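Long-range contacts in cytochrome P450 monooxygenase (Rhodococcus sp. ECU0066, PDB 6KBH), which probably inserts oxygen into organic substrates at a heme, with electrons relayed through its own FMN and [2Fe-2S] cluster: residues V329-R334 / K352-N357; A42-T47 / S70-Y75; E364-S369 / R377-D382. All coordinates share one frame; numbering follows the deposited sequence.

Contact 1: residues V329-R334 / K352-N357. With HEM (protoporphyrin IX containing Fe), chain C.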
loop_
_atom_site.group_PDB
_atom_site.type_symbol
_atom_site.label_atom_id
_atom_site.label_comp_id
_atom_site.label_asym_id
_atom_site.label_seq_id
_atom_site.Cartn_x
_atom_site.Cartn_y
_atom_site.Cartn_z
ATOM N N VAL A 329 -7.005 14.395 -7.895
ATOM C CA VAL A 329 -7.845 14.084 -9.042
ATOM C C VAL A 329 -9.286 14.118 -8.553
ATOM O O VAL A 329 -9.773 13.159 -7.942
ATOM C CB VAL A 329 -7.491 12.731 -9.666
ATOM C CG1 VAL A 329 -8.448 12.392 -10.792
ATOM C CG2 VAL A 329 -6.058 12.752 -10.176
ATOM N N ALA A 330 -9.976 15.233 -8.807
ATOM C CA ALA A 330 -11.381 15.325 -8.435
ATOM C C ALA A 330 -12.246 14.439 -9.317
ATOM O O ALA A 330 -13.247 13.887 -8.848
ATOM C CB ALA A 330 -11.853 16.776 -8.511
ATOM N N ALA A 331 -11.871 14.280 -10.582
ATOM C CA ALA A 331 -12.640 13.468 -11.511
ATOM C C ALA A 331 -11.736 13.077 -12.668
ATOM O O ALA A 331 -10.691 13.689 -12.895
ATOM C CB ALA A 331 -13.881 14.214 -12.016
ATOM N N TRP A 332 -12.153 12.044 -13.393
ATOM C CA TRP A 332 -11.424 11.564 -14.556
ATOM C C TRP A 332 -12.432 11.291 -15.664
ATOM O O TRP A 332 -13.641 11.462 -15.481
ATOM C CB TRP A 332 -10.585 10.327 -14.218
ATOM C CG TRP A 332 -9.388 10.167 -15.102
ATOM C CD1 TRP A 332 -9.108 9.111 -15.920
ATOM C CD2 TRP A 332 -8.312 11.099 -15.267
ATOM N NE1 TRP A 332 -7.924 9.325 -16.578
ATOM C CE2 TRP A 332 -7.415 10.539 -16.197
ATOM C CE3 TRP A 332 -8.021 12.352 -14.718
ATOM C CZ2 TRP A 332 -6.244 11.187 -16.590
ATOM C CZ3 TRP A 332 -6.857 12.997 -15.111
ATOM C CH2 TRP A 332 -5.984 12.412 -16.037
ATOM N N ARG A 333 -11.936 10.869 -16.826
ATOM C CA ARG A 333 -12.760 10.869 -18.025
ATOM C C ARG A 333 -12.568 9.596 -18.831
ATOM O O ARG A 333 -11.451 9.086 -18.956
ATOM C CB ARG A 333 -12.451 12.096 -18.897
ATOM C CG ARG A 333 -12.788 13.408 -18.206
ATOM C CD ARG A 333 -12.494 14.604 -19.080
ATOM N NE ARG A 333 -11.072 14.791 -19.317
ATOM C CZ ARG A 333 -10.583 15.613 -20.236
ATOM N NH1 ARG A 333 -11.412 16.314 -21.001
ATOM N NH2 ARG A 333 -9.273 15.730 -20.393
ATOM N N ARG A 334 -13.674 9.096 -19.381
ATOM C CA ARG A 334 -13.675 7.951 -20.276
ATOM C C ARG A 334 -14.660 8.211 -21.407
ATOM O O ARG A 334 -15.621 8.970 -21.251
ATOM C CB ARG A 334 -14.041 6.652 -19.538
ATOM C CG ARG A 334 -12.927 6.108 -18.648
ATOM C CD ARG A 334 -11.775 5.561 -19.478
ATOM N NE ARG A 334 -10.738 4.951 -18.652
ATOM C CZ ARG A 334 -9.673 5.599 -18.187
ATOM N NH1 ARG A 334 -9.499 6.883 -18.459
ATOM N NH2 ARG A 334 -8.782 4.960 -17.444
ATOM N N LYS A 352 -19.339 10.925 -23.298
ATOM C CA LYS A 352 -18.120 11.166 -22.542
ATOM C C LYS A 352 -18.453 11.117 -21.060
ATOM O O LYS A 352 -19.432 11.729 -20.622
ATOM C CB LYS A 352 -17.504 12.517 -22.915
ATOM C CG LYS A 352 -17.106 12.629 -24.381
ATOM C CD LYS A 352 -16.486 13.986 -24.687
ATOM C CE LYS A 352 -16.099 14.112 -26.150
ATOM N NZ LYS A 352 -15.465 15.431 -26.438
ATOM N N LEU A 353 -17.656 10.378 -20.297
ATOM C CA LEU A 353 -17.924 10.161 -18.884
ATOM C C LEU A 353 -17.056 11.066 -18.022
ATOM O O LEU A 353 -15.861 11.230 -18.280
ATOM C CB LEU A 353 -17.685 8.698 -18.504
ATOM C CG LEU A 353 -18.697 7.697 -19.066
ATOM C CD1 LEU A 353 -18.536 6.327 -18.406
ATOM C CD2 LEU A 353 -20.121 8.215 -18.904
ATOM N N LEU A 354 -17.670 11.664 -17.005
ATOM C CA LEU A 354 -16.947 12.322 -15.922
ATOM C C LEU A 354 -17.125 11.457 -14.680
ATOM O O LEU A 354 -18.167 11.512 -14.019
ATOM C CB LEU A 354 -17.452 13.738 -15.683
ATOM C CG LEU A 354 -16.546 14.506 -14.723
ATOM C CD1 LEU A 354 -15.172 14.686 -15.348
ATOM C CD2 LEU A 354 -17.143 15.849 -14.340
ATOM N N ILE A 355 -16.113 10.655 -14.367
ATOM C CA ILE A 355 -16.171 9.722 -13.251
ATOM C C ILE A 355 -15.473 10.377 -12.061
ATOM O O ILE A 355 -14.254 10.575 -12.061
ATOM C CB ILE A 355 -15.566 8.361 -13.626
ATOM C CG1 ILE A 355 -14.120 8.489 -14.119
ATOM C CG2 ILE A 355 -16.405 7.719 -14.724
ATOM C CD1 ILE A 355 -13.594 7.243 -14.806
ATOM N N VAL A 356 -16.252 10.735 -11.044
ATOM C CA VAL A 356 -15.779 11.621 -9.979
ATOM C C VAL A 356 -15.079 10.747 -8.944
ATOM O O VAL A 356 -15.704 10.195 -8.034
ATOM C CB VAL A 356 -16.913 12.450 -9.377
ATOM C CG1 VAL A 356 -16.362 13.464 -8.393
ATOM C CG2 VAL A 356 -17.700 13.148 -10.480
ATOM N N ASN A 357 -13.753 10.622 -9.095
ATOM C CA ASN A 357 -12.944 9.911 -8.110
ATOM C C ASN A 357 -13.152 10.479 -6.714
ATOM O O ASN A 357 -13.192 9.733 -5.726
ATOM C CB ASN A 357 -11.459 9.997 -8.480
ATOM C CG ASN A 357 -11.188 9.628 -9.925
ATOM O OD1 ASN A 357 -11.555 10.362 -10.844
ATOM N ND2 ASN A 357 -10.508 8.505 -10.132
HETATM C CHA HEM C . -2.204 7.522 -15.118
HETATM C CHB HEM C . -3.414 9.985 -10.885
HETATM C CHC HEM C . 1.706 10.845 -9.857
HETATM C CHD HEM C . 2.867 8.395 -14.059
HETATM C C1A HEM C . -2.752 8.197 -13.940
HETATM C C2A HEM C . -4.218 8.148 -13.918
HETATM C C3A HEM C . -4.555 8.825 -12.744
HETATM C C4A HEM C . -3.248 9.231 -12.162
HETATM C CMA HEM C . -5.931 9.079 -12.213
HETATM C CAA HEM C . -5.156 7.505 -14.893
HETATM C CBA HEM C . -5.767 6.223 -14.421
HETATM C CGA HEM C . -6.532 5.376 -15.382
HETATM O O1A HEM C . -6.832 6.057 -16.398
HETATM O O2A HEM C . -6.667 4.214 -14.909
HETATM C C1B HEM C . -2.172 10.462 -10.198
HETATM C C2B HEM C . -2.143 11.242 -8.877
HETATM C C3B HEM C . -0.538 11.504 -8.560
HETATM C C4B HEM C . 0.209 10.867 -9.716
HETATM C CMB HEM C . -3.315 11.673 -8.062
HETATM C CAB HEM C . 0.062 12.228 -7.404
HETATM C CBB HEM C . -0.352 11.823 -6.032
HETATM C C1C HEM C . 2.214 10.146 -11.071
HETATM C C2C HEM C . 3.652 10.204 -11.089
HETATM C C3C HEM C . 4.000 9.538 -12.243
HETATM C C4C HEM C . 2.721 9.135 -12.808
HETATM C CMC HEM C . 4.560 10.837 -10.087
HETATM C CAC HEM C . 5.387 9.282 -12.748
HETATM C CBC HEM C . 5.908 10.009 -13.935
HETATM C C1D HEM C . 1.528 8.043 -14.546
HETATM C C2D HEM C . 1.577 7.275 -15.834
HETATM C C3D HEM C . -0.013 6.998 -16.175
HETATM C C4D HEM C . -0.735 7.647 -15.028
HETATM C CMD HEM C . 2.791 6.877 -16.598
HETATM C CAD HEM C . -0.572 6.261 -17.340
HETATM C CBD HEM C . -0.508 4.772 -17.250
HETATM C CGD HEM C . -1.404 4.001 -18.150
HETATM O O1D HEM C . -2.302 4.776 -18.557
HETATM O O2D HEM C . -1.025 2.806 -18.239
HETATM N NA HEM C . -2.131 8.861 -12.875
HETATM N NB HEM C . -0.774 10.174 -10.667
HETATM N NC HEM C . 1.615 9.489 -12.122
HETATM N ND HEM C . 0.149 8.296 -13.927
HETATM FE FE HEM C . -0.323 9.384 -12.344
#

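Contact 2: residues A42-T47 / S70-Y75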
loop_
_atom_site.group_PDB
_atom_site.type_symbol
_atom_site.label_atom_id
_atom_site.label_comp_id
_atom_site.label_asym_id
_atom_site.label_seq_id
_atom_site.Cartn_x
_atom_site.Cartn_y
_atom_site.Cartn_z
ATOM N N ALA A 42 -28.315 21.908 -12.692
ATOM C CA ALA A 42 -27.598 22.911 -11.917
ATOM C C ALA A 42 -26.154 22.518 -11.639
ATOM O O ALA A 42 -25.431 23.285 -10.994
ATOM C CB ALA A 42 -28.325 23.171 -10.593
ATOM N N PHE A 43 -25.720 21.347 -12.099
ATOM C CA PHE A 43 -24.344 20.925 -11.888
ATOM C C PHE A 43 -23.400 21.788 -12.715
ATOM O O PHE A 43 -23.592 21.961 -13.923
ATOM C CB PHE A 43 -24.178 19.450 -12.253
ATOM C CG PHE A 43 -22.761 18.942 -12.133
ATOM C CD1 PHE A 43 -22.173 18.764 -10.890
ATOM C CD2 PHE A 43 -22.024 18.633 -13.265
ATOM C CE1 PHE A 43 -20.876 18.294 -10.777
ATOM C CE2 PHE A 43 -20.720 18.162 -13.158
ATOM C CZ PHE A 43 -20.148 17.995 -11.913
ATOM N N ASP A 44 -22.390 22.347 -12.052
ATOM C CA ASP A 44 -21.308 23.060 -12.715
ATOM C C ASP A 44 -19.982 22.675 -12.067
ATOM O O ASP A 44 -19.788 22.906 -10.866
ATOM C CB ASP A 44 -21.519 24.572 -12.645
ATOM C CG ASP A 44 -20.503 25.343 -13.472
ATOM O OD1 ASP A 44 -19.691 24.711 -14.176
ATOM O OD2 ASP A 44 -20.511 26.586 -13.414
ATOM N N PRO A 45 -19.053 22.085 -12.821
ATOM C CA PRO A 45 -17.740 21.745 -12.260
ATOM C C PRO A 45 -16.760 22.906 -12.212
ATOM O O PRO A 45 -15.635 22.719 -11.736
ATOM C CB PRO A 45 -17.236 20.652 -13.215
ATOM C CG PRO A 45 -17.863 20.999 -14.523
ATOM C CD PRO A 45 -19.220 21.581 -14.197
ATOM N N PHE A 46 -17.143 24.094 -12.680
ATOM C CA PHE A 46 -16.202 25.199 -12.806
ATOM C C PHE A 46 -16.363 26.269 -11.735
ATOM O O PHE A 46 -15.439 27.066 -11.542
ATOM C CB PHE A 46 -16.329 25.845 -14.191
ATOM C CG PHE A 46 -16.146 24.877 -15.324
ATOM C CD1 PHE A 46 -14.904 24.317 -15.580
ATOM C CD2 PHE A 46 -17.214 24.521 -16.131
ATOM C CE1 PHE A 46 -14.731 23.422 -16.620
ATOM C CE2 PHE A 46 -17.048 23.626 -17.171
ATOM C CZ PHE A 46 -15.804 23.074 -17.413
ATOM N N THR A 47 -17.495 26.308 -11.037
ATOM C CA THR A 47 -17.697 27.282 -9.975
ATOM C C THR A 47 -18.618 26.689 -8.918
ATOM O O THR A 47 -19.254 25.650 -9.124
ATOM C CB THR A 47 -18.276 28.596 -10.515
ATOM O OG1 THR A 47 -18.225 29.602 -9.495
ATOM C CG2 THR A 47 -19.716 28.401 -10.942
ATOM N N SER A 70 -25.139 16.213 -17.561
ATOM C CA SER A 70 -24.889 17.581 -17.136
ATOM C C SER A 70 -25.039 18.506 -18.332
ATOM O O SER A 70 -24.357 18.293 -19.343
ATOM C CB SER A 70 -23.491 17.704 -16.529
ATOM O OG SER A 70 -23.127 19.058 -16.331
ATOM N N PRO A 71 -25.952 19.482 -18.309
ATOM C CA PRO A 71 -26.011 20.434 -19.432
ATOM C C PRO A 71 -24.855 21.419 -19.472
ATOM O O PRO A 71 -24.403 21.762 -20.571
ATOM C CB PRO A 71 -27.357 21.136 -19.215
ATOM C CG PRO A 71 -28.184 20.111 -18.513
ATOM C CD PRO A 71 -27.229 19.417 -17.582
ATOM N N GLU A 72 -24.359 21.886 -18.320
ATOM C CA GLU A 72 -23.289 22.882 -18.316
ATOM C C GLU A 72 -22.058 22.369 -19.054
ATOM O O GLU A 72 -21.587 22.986 -20.016
ATOM C CB GLU A 72 -22.937 23.283 -16.878
ATOM C CG GLU A 72 -21.852 24.367 -16.757
ATOM C CD GLU A 72 -22.233 25.705 -17.396
ATOM O OE1 GLU A 72 -23.431 25.953 -17.641
ATOM O OE2 GLU A 72 -21.325 26.523 -17.645
ATOM N N LEU A 73 -21.526 21.237 -18.616
ATOM C CA LEU A 73 -20.466 20.542 -19.328
ATOM C C LEU A 73 -21.096 19.512 -20.268
ATOM O O LEU A 73 -22.304 19.302 -20.265
ATOM C CB LEU A 73 -19.503 19.919 -18.316
ATOM C CG LEU A 73 -18.363 18.985 -18.697
ATOM C CD1 LEU A 73 -17.074 19.475 -18.089
ATOM C CD2 LEU A 73 -18.694 17.624 -18.162
ATOM N N GLY A 74 -20.284 18.894 -21.112
ATOM C CA GLY A 74 -20.875 18.012 -22.096
ATOM C C GLY A 74 -20.969 16.545 -21.732
ATOM O O GLY A 74 -21.278 15.733 -22.611
ATOM N N TYR A 75 -20.729 16.170 -20.478
ATOM C CA TYR A 75 -20.542 14.771 -20.125
ATOM C C TYR A 75 -21.674 14.243 -19.257
ATOM O O TYR A 75 -22.451 14.995 -18.662
ATOM C CB TYR A 75 -19.228 14.541 -19.365
ATOM C CG TYR A 75 -17.937 14.872 -20.088
ATOM C CD1 TYR A 75 -17.917 15.650 -21.242
ATOM C CD2 TYR A 75 -16.729 14.395 -19.605
ATOM C CE1 TYR A 75 -16.728 15.944 -21.886
ATOM C CE2 TYR A 75 -15.546 14.677 -20.242
ATOM C CZ TYR A 75 -15.544 15.452 -21.380
ATOM O OH TYR A 75 -14.352 15.726 -22.004
#

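Contact 3: residues E364-S369 / R377-D382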
loop_
_atom_site.group_PDB
_atom_site.type_symbol
_atom_site.label_atom_id
_atom_site.label_comp_id
_atom_site.label_asym_id
_atom_site.label_seq_id
_atom_site.Cartn_x
_atom_site.Cartn_y
_atom_site.Cartn_z
ATOM N N GLU A 364 -20.580 6.048 0.683
ATOM C CA GLU A 364 -20.840 5.316 1.919
ATOM C C GLU A 364 -20.923 3.816 1.699
ATOM O O GLU A 364 -20.738 3.049 2.649
ATOM C CB GLU A 364 -22.131 5.826 2.568
ATOM C CG GLU A 364 -22.332 5.414 4.027
ATOM C CD GLU A 364 -21.589 6.307 5.006
ATOM O OE1 GLU A 364 -21.442 7.513 4.719
ATOM O OE2 GLU A 364 -21.139 5.803 6.057
ATOM N N ARG A 365 -21.186 3.382 0.471
ATOM C CA ARG A 365 -21.358 1.962 0.209
ATOM C C ARG A 365 -20.052 1.183 0.317
ATOM O O ARG A 365 -20.096 -0.028 0.553
ATOM C CB ARG A 365 -22.009 1.781 -1.163
ATOM C CG ARG A 365 -23.377 2.452 -1.224
ATOM C CD ARG A 365 -23.978 2.517 -2.616
ATOM N NE ARG A 365 -25.260 3.218 -2.592
ATOM C CZ ARG A 365 -26.429 2.626 -2.360
ATOM N NH1 ARG A 365 -26.479 1.318 -2.139
ATOM N NH2 ARG A 365 -27.548 3.336 -2.347
ATOM N N HIS A 366 -18.897 1.838 0.178
ATOM C CA HIS A 366 -17.613 1.146 0.287
ATOM C C HIS A 366 -16.801 1.519 1.520
ATOM O O HIS A 366 -16.224 0.631 2.149
ATOM C CB HIS A 366 -16.753 1.385 -0.958
ATOM C CG HIS A 366 -15.511 0.553 -0.986
ATOM N ND1 HIS A 366 -15.483 -0.727 -1.498
ATOM C CD2 HIS A 366 -14.259 0.805 -0.533
ATOM C CE1 HIS A 366 -14.263 -1.221 -1.375
ATOM N NE2 HIS A 366 -13.503 -0.312 -0.791
ATOM N N PHE A 367 -16.713 2.795 1.880
ATOM C CA PHE A 367 -16.081 3.201 3.127
ATOM C C PHE A 367 -17.165 3.520 4.147
ATOM O O PHE A 367 -18.348 3.629 3.817
ATOM C CB PHE A 367 -15.159 4.408 2.920
ATOM C CG PHE A 367 -14.169 4.239 1.795
ATOM C CD1 PHE A 367 -12.937 3.645 2.022
ATOM C CD2 PHE A 367 -14.457 4.704 0.521
ATOM C CE1 PHE A 367 -12.021 3.497 0.999
ATOM C CE2 PHE A 367 -13.543 4.559 -0.508
ATOM C CZ PHE A 367 -12.322 3.955 -0.268
ATOM N N ILE A 368 -16.756 3.658 5.409
ATOM C CA ILE A 368 -17.696 3.899 6.505
ATOM C C ILE A 368 -17.245 5.117 7.296
ATOM O O ILE A 368 -16.062 5.252 7.622
ATOM C CB ILE A 368 -17.865 2.654 7.415
ATOM C CG1 ILE A 368 -16.532 2.226 8.021
ATOM C CG2 ILE A 368 -18.481 1.505 6.620
ATOM C CD1 ILE A 368 -16.654 0.979 8.901
ATOM N N SER A 369 -18.185 6.011 7.589
ATOM C CA SER A 369 -17.868 7.296 8.223
ATOM C C SER A 369 -16.735 7.998 7.462
ATOM O O SER A 369 -15.602 8.141 7.924
ATOM C CB SER A 369 -17.569 7.095 9.718
ATOM O OG SER A 369 -18.702 6.556 10.409
ATOM N N ARG A 377 -7.392 4.271 9.192
ATOM C CA ARG A 377 -8.429 3.559 8.450
ATOM C C ARG A 377 -7.836 2.360 7.727
ATOM O O ARG A 377 -6.891 2.500 6.943
ATOM C CB ARG A 377 -9.104 4.505 7.446
ATOM C CG ARG A 377 -10.206 3.889 6.580
ATOM C CD ARG A 377 -10.703 4.883 5.521
ATOM N NE ARG A 377 -11.377 6.038 6.116
ATOM C CZ ARG A 377 -12.683 6.096 6.358
ATOM N NH1 ARG A 377 -13.464 5.070 6.046
ATOM N NH2 ARG A 377 -13.210 7.179 6.911
ATOM N N ASP A 378 -8.380 1.177 8.006
ATOM C CA ASP A 378 -7.922 -0.046 7.361
ATOM C C ASP A 378 -8.392 -0.153 5.918
ATOM O O ASP A 378 -8.231 -1.211 5.300
ATOM C CB ASP A 378 -8.386 -1.275 8.156
ATOM C CG ASP A 378 -9.883 -1.557 8.018
ATOM O OD1 ASP A 378 -10.637 -0.699 7.507
ATOM O OD2 ASP A 378 -10.311 -2.658 8.424
ATOM N N ASN A 379 -8.965 0.926 5.382
ATOM C CA ASN A 379 -9.635 0.930 4.094
ATOM C C ASN A 379 -9.069 1.949 3.121
ATOM O O ASN A 379 -9.485 1.959 1.957
ATOM C CB ASN A 379 -11.132 1.221 4.286
ATOM C CG ASN A 379 -12.006 0.462 3.319
ATOM O OD1 ASN A 379 -11.526 -0.353 2.532
ATOM N ND2 ASN A 379 -13.306 0.723 3.376
ATOM N N ALA A 380 -8.143 2.808 3.563
ATOM C CA ALA A 380 -7.716 3.935 2.740
ATOM C C ALA A 380 -7.192 3.476 1.385
ATOM O O ALA A 380 -7.468 4.109 0.362
ATOM C CB ALA A 380 -6.654 4.747 3.480
ATOM N N SER A 381 -6.475 2.349 1.359
ATOM C CA SER A 381 -5.805 1.874 0.151
ATOM C C SER A 381 -6.755 1.688 -1.028
ATOM O O SER A 381 -6.289 1.606 -2.170
ATOM C CB SER A 381 -5.074 0.556 0.459
ATOM O OG SER A 381 -4.481 -0.025 -0.693
ATOM N N ASP A 382 -8.071 1.637 -0.789
ATOM C CA ASP A 382 -9.045 1.410 -1.855
ATOM C C ASP A 382 -9.430 2.673 -2.609
ATOM O O ASP A 382 -10.267 2.590 -3.516
ATOM C CB ASP A 382 -10.334 0.782 -1.311
ATOM C CG ASP A 382 -10.094 -0.465 -0.508
ATOM O OD1 ASP A 382 -9.524 -0.358 0.597
ATOM O OD2 ASP A 382 -10.505 -1.550 -0.969
#

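Contact 1: residues V329-R334 / K352-N357
Trp332 and Arg334 pair with Ile355 and Leu353 as the hydrogen-bonded positions of two antiparallel strands, each pair exchanging two backbone N-H...O=C bonds; the bond from Leu353 N to Arg334 O is the straightest of these four, at 168°. Arg333 and Leu354 make the non-hydrogen-bonded pair between them and send their side chains to the opposite face, where Arg333 CG lies 3.9 Å from Leu354 CD1 and its guanidinium group goes on to the carbonyls of Ala99 and Glu101.

The side chain of Arg334 crosses from this sheet to the heme. Its CB faces the CB of Leu353, 4.3 Å away, and its CG meets CD1 of Ile355 at 4.1 Å. A bend at chi2 (-70°) then turns the chain out of the strand pair. At the tip, NH1 returns to the strand, giving its proton to Arg333 O at 3.0 Å, while NH2 donates at the guanidinium edge to heme propionate O1A, in a nearly straight bond (172°). An alanine here removes the guanidinium group and CG, which would probably leave the propionate charge less well balanced and open a gap beside Ile355 CD1.

Trp332 suits the place beside the cofactor: its indole swings away from the neighbouring strand toward the heme, whose methyl CMA lies over one ring face. Val329 CG2 adds an apolar touch on methyl CMB, 3.6 Å away. Beyond the strand pair, Ala331 is small enough for its CB to pack on Leu354 CD1 at 3.6 Å, and the side chain of Asn357, held through ND2 by Leu384 O, crosses that of Val329 at a slant. Apolar rim and charged tail of the heme thus meet matching chemistry within the one segment 329-334: Arg334 probably offsets the negative charge of its propionate, while His133, Arg137 and His391 also hydrogen-bond to the heme.

Contact 2: residues A42-T47 / S70-Y75
Phe43 and Ser70 face each other with their CA atoms 6.2 Å apart, and Asp44 and Glu72 are similarly close, yet neither segment is helix or strand and their backbones exchange no hydrogen bonds. In 70-75, Ser70 N bonds to Tyr75 O, closing the loop of the hairpin between strands 67-69 and 76-78. Segment 42-47, the loop between helices 38-41 and 49-52, packs against that turn; in it Asp44 OD1 accepts from Phe46 N at 3.0 Å, an Asx turn in which the donor comes from above the carboxylate plane.

Between the two segments the side chains pack. Ser70 OG lies at the edge of the Phe43 ring, 3.3 Å from CD2, a place where a small side chain fits; the same ring stacks edge-to-face with Phe68. Leu73 reaches between two apolar neighbours, its CD1 lying 4.0 Å from Pro45 CG and 3.9 Å from Phe46 CZ. Pro45 CG lies over one face of the Phe46 ring, toward its rim; a proline, with no backbone N-H to satisfy, suits this apolar place.

Glu72 works along its stem: CB sits 3.3 Å from Phe43 O, and CG, anti to the backbone N (chi1 -178°), approaches Asp44 OD1. A turn at chi2 (62°) leads the carboxylate onward to a salt bridge with Arg216. The two acid groups, their planes 52° apart, still come within 4.2 Å between Asp44 OD1 and Glu72 OE2. Such like charges would be expected to repel, and the pairing of Glu72 with Arg216 probably offsets this, leaving the hold between the loops to apolar packing.

Contact 3: residues E364-S369 / R377-D382
Phe367 fills the tight part. Its CE1 meets Asn379 O at the ring edge, 3.1 Å away, CZ packs on Asp382 CB at 3.9 Å, and His366 CD2 lies over the centre of one face; Arg324 makes a cation-pi contact with the ring. Beside it the Asn379 amide, its plane 57° from the ring, gives a weak hydrogen bond from ND2 to His366 O. Arg377 suits its place by having several N-H groups: bent at chi3 (-66°), it offers NH1 to Ile368 O at 3.0 Å and NH2 to Ser369 O at 2.8 Å, the latter carbonyl lying in the guanidinium plane. Its NE forms a salt bridge with Glu321, which with Arg324 fits the P450 ExxR motif; this is consistent with the Glu-Arg-Arg triad, which in P450s links the ExxR helix, here 315-325, to the segment leading into the meander. Toward solvent the grip slackens: the side chains of Ile368 and Ser369, unlike their carbonyls, stay more than 4.5 Å from segment 377-382. The weak bond of His366 NE2 to Asp382 OD2 (3.2 Å, ring and carboxylate planes 55° apart) marks the looser end, where Tyr81 stacks on the imidazole.

How the contacts relate
Along the chain the order is contact 2, contact 1, contact 3. Contacts 1 and 2 share the five-stranded mixed sheet of the P450 fold: contact 1 joins its strands 332-336 and 352-355, while contact 2 includes the turn of the hairpin whose strand 76-78 runs parallel to 352-355. Their centres are 13 Å apart and Tyr75 links them, its CB packing on the carbonyl of Lys352, its ring on the backbone of Leu353 and Leu354, and its OH probably hydrogen-bonded to Arg333 NH1. Contact 3 lies 20 Å from contact 1 between centres and 28 Å from contact 2, touching neither. Contact 1 thus serves the propionate side of the heme, contact 3 the region before the loop of heme ligand Cys393.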